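Local coordinates for LPXTG cell wall surface protein (Streptococcus gordonii, PDB 4IGB), which is a peptidoglycan-anchored surface protein of unproven function, probably an adhesin, represented here by its two N-terminal domains, at residues 211-216 with 240-245. Sequence-based numbering, arbitrary orientation.
Sequences FYVKNY and TSWIAT
The indole of Trp242 drives its edge into the face of the Tyr216 ring, a T-shaped pair with planes at 90° and centroids of the two six-membered rings 5.0 Å apart. CH2 of Trp242 stands over the rim of the tyrosine, 3.6 Å from Tyr216 CE1, while CG2 of Thr240 lies over one face of the indole. Val213 CG2 meets the indole edge 3.8 Å from Trp242 CZ3, and Trp242 CE3 in turn sits at the edge of the Phe211 ring, 4.0 Å from Phe211 CD2. All but Tyr216 belong to two adjacent antiparallel strands, 211-214 and 240-243, in the large antiparallel sheet of the N-terminal domain. With CG anti to the carbonyl carbon (chi1 -72°), Trp242 lays its ring across the face of the sheet that carries Phe211, Val213 and Thr240, where Leu262 of strand 261-264 packs against Phe211, Tyr216 and Trp242. A type II turn from Val213 to Tyr216 brings Tyr216 back against Thr240, and Tyr216 OH hydrogen-bonds to Glu16; the indole NE1 bonds to Gln233 of the edge strand. Tyr212 and Ser241 form a non-hydrogen-bonded pair on the other face, where the Tyr212 side chain leads away, its OH hydrogen-bonded to Asp173 and its ring in a cation-pi contact with Arg239. Two hydrogen-bonded pairs, Phe211 with Trp242 and Val213 with Thr240, give four backbone bonds. The straightest runs from Trp242 N to Phe211 O, at 2.7 Å and 172°, and Ser241 CA adds a CA-H...O contact to that same oxygen at 3.4 Å.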
# COMPACT_ATOMS: atom_id res chain seq x y z
N PHE B 211 -3.98 14.33 -7.89
CA PHE B 211 -3.72 12.90 -7.72
C PHE B 211 -5.01 12.16 -7.99
O PHE B 211 -6.08 12.60 -7.54
CB PHE B 211 -3.30 12.60 -6.27
CG PHE B 211 -3.06 11.12 -5.99
CD1 PHE B 211 -1.84 10.53 -6.32
CD2 PHE B 211 -4.03 10.35 -5.39
CE1 PHE B 211 -1.62 9.17 -6.06
CE2 PHE B 211 -3.82 9.00 -5.12
CZ PHE B 211 -2.60 8.41 -5.45
N TYR B 212 -4.94 11.06 -8.73
CA TYR B 212 -6.15 10.30 -8.96
C TYR B 212 -5.97 8.79 -8.89
O TYR B 212 -4.87 8.29 -9.00
CB TYR B 212 -6.82 10.70 -10.27
CG TYR B 212 -6.03 10.45 -11.54
CD1 TYR B 212 -5.31 11.47 -12.15
CD2 TYR B 212 -6.06 9.20 -12.17
CE1 TYR B 212 -4.62 11.25 -13.32
CE2 TYR B 212 -5.39 8.98 -13.34
CZ TYR B 212 -4.67 10.00 -13.92
OH TYR B 212 -3.99 9.77 -15.10
N VAL B 213 -7.07 8.10 -8.67
CA VAL B 213 -7.08 6.65 -8.67
C VAL B 213 -8.13 6.22 -9.68
O VAL B 213 -9.29 6.59 -9.56
CB VAL B 213 -7.47 6.10 -7.30
CG1 VAL B 213 -7.57 4.58 -7.33
CG2 VAL B 213 -6.47 6.58 -6.25
N LYS B 214 -7.69 5.48 -10.69
CA LYS B 214 -8.61 4.92 -11.68
C LYS B 214 -9.43 3.79 -11.05
O LYS B 214 -8.94 3.09 -10.18
CB LYS B 214 -7.82 4.41 -12.89
CG LYS B 214 -7.34 5.55 -13.80
CD LYS B 214 -6.24 5.09 -14.75
CE LYS B 214 -6.71 4.00 -15.72
NZ LYS B 214 -5.49 3.39 -16.40
N ASN B 215 -10.69 3.64 -11.48
CA ASN B 215 -11.53 2.56 -10.96
C ASN B 215 -11.59 2.63 -9.43
O ASN B 215 -11.63 1.61 -8.72
CB ASN B 215 -10.95 1.23 -11.45
CG ASN B 215 -11.99 0.14 -11.58
OD1 ASN B 215 -11.65 -1.05 -11.55
ND2 ASN B 215 -13.25 0.53 -11.72
N TYR B 216 -11.60 3.85 -8.92
CA TYR B 216 -11.49 4.11 -7.49
C TYR B 216 -12.39 3.27 -6.59
O TYR B 216 -11.90 2.56 -5.71
CB TYR B 216 -11.72 5.61 -7.24
CG TYR B 216 -11.88 6.02 -5.80
CD1 TYR B 216 -10.93 5.69 -4.84
CD2 TYR B 216 -12.96 6.82 -5.41
CE1 TYR B 216 -11.07 6.10 -3.52
CE2 TYR B 216 -13.10 7.24 -4.09
CZ TYR B 216 -12.15 6.88 -3.16
OH TYR B 216 -12.29 7.30 -1.86
N THR B 240 -11.41 8.77 -9.71
CA THR B 240 -11.70 9.81 -8.74
C THR B 240 -10.41 10.61 -8.52
O THR B 240 -9.34 10.03 -8.39
CB THR B 240 -12.23 9.20 -7.42
OG1 THR B 240 -13.50 8.59 -7.68
CG2 THR B 240 -12.39 10.25 -6.33
N SER B 241 -10.53 11.93 -8.52
CA SER B 241 -9.36 12.80 -8.43
C SER B 241 -9.41 13.63 -7.16
O SER B 241 -10.48 14.01 -6.70
CB SER B 241 -9.31 13.75 -9.62
OG SER B 241 -9.09 13.05 -10.83
N TRP B 242 -8.23 13.93 -6.62
CA TRP B 242 -8.12 14.84 -5.49
C TRP B 242 -7.37 16.07 -5.95
O TRP B 242 -6.21 15.99 -6.35
CB TRP B 242 -7.47 14.14 -4.30
CG TRP B 242 -8.42 13.16 -3.70
CD1 TRP B 242 -9.35 13.39 -2.72
CD2 TRP B 242 -8.59 11.78 -4.09
NE1 TRP B 242 -10.06 12.25 -2.46
CE2 TRP B 242 -9.61 11.24 -3.28
CE3 TRP B 242 -7.96 10.95 -5.03
CZ2 TRP B 242 -10.02 9.92 -3.38
CZ3 TRP B 242 -8.37 9.63 -5.12
CH2 TRP B 242 -9.38 9.13 -4.30
N ILE B 243 -8.05 17.22 -5.91
CA ILE B 243 -7.57 18.40 -6.62
C ILE B 243 -7.19 19.51 -5.65
O ILE B 243 -7.93 19.80 -4.72
CB ILE B 243 -8.62 18.88 -7.62
CG1 ILE B 243 -8.96 17.75 -8.60
CG2 ILE B 243 -8.12 20.13 -8.36
CD1 ILE B 243 -10.24 17.93 -9.37
N ALA B 244 -6.01 20.09 -5.87
CA ALA B 244 -5.49 21.15 -5.00
C ALA B 244 -6.42 22.36 -4.93
O ALA B 244 -7.02 22.76 -5.92
CB ALA B 244 -4.11 21.59 -5.46
N THR B 245 -6.51 22.95 -3.74
CA THR B 245 -7.26 24.20 -3.58
C THR B 245 -6.44 25.32 -2.94
O THR B 245 -6.79 26.49 -3.08
CB THR B 245 -8.57 24.01 -2.78
OG1 THR B 245 -8.26 23.55 -1.46
CG2 THR B 245 -9.48 23.00 -3.47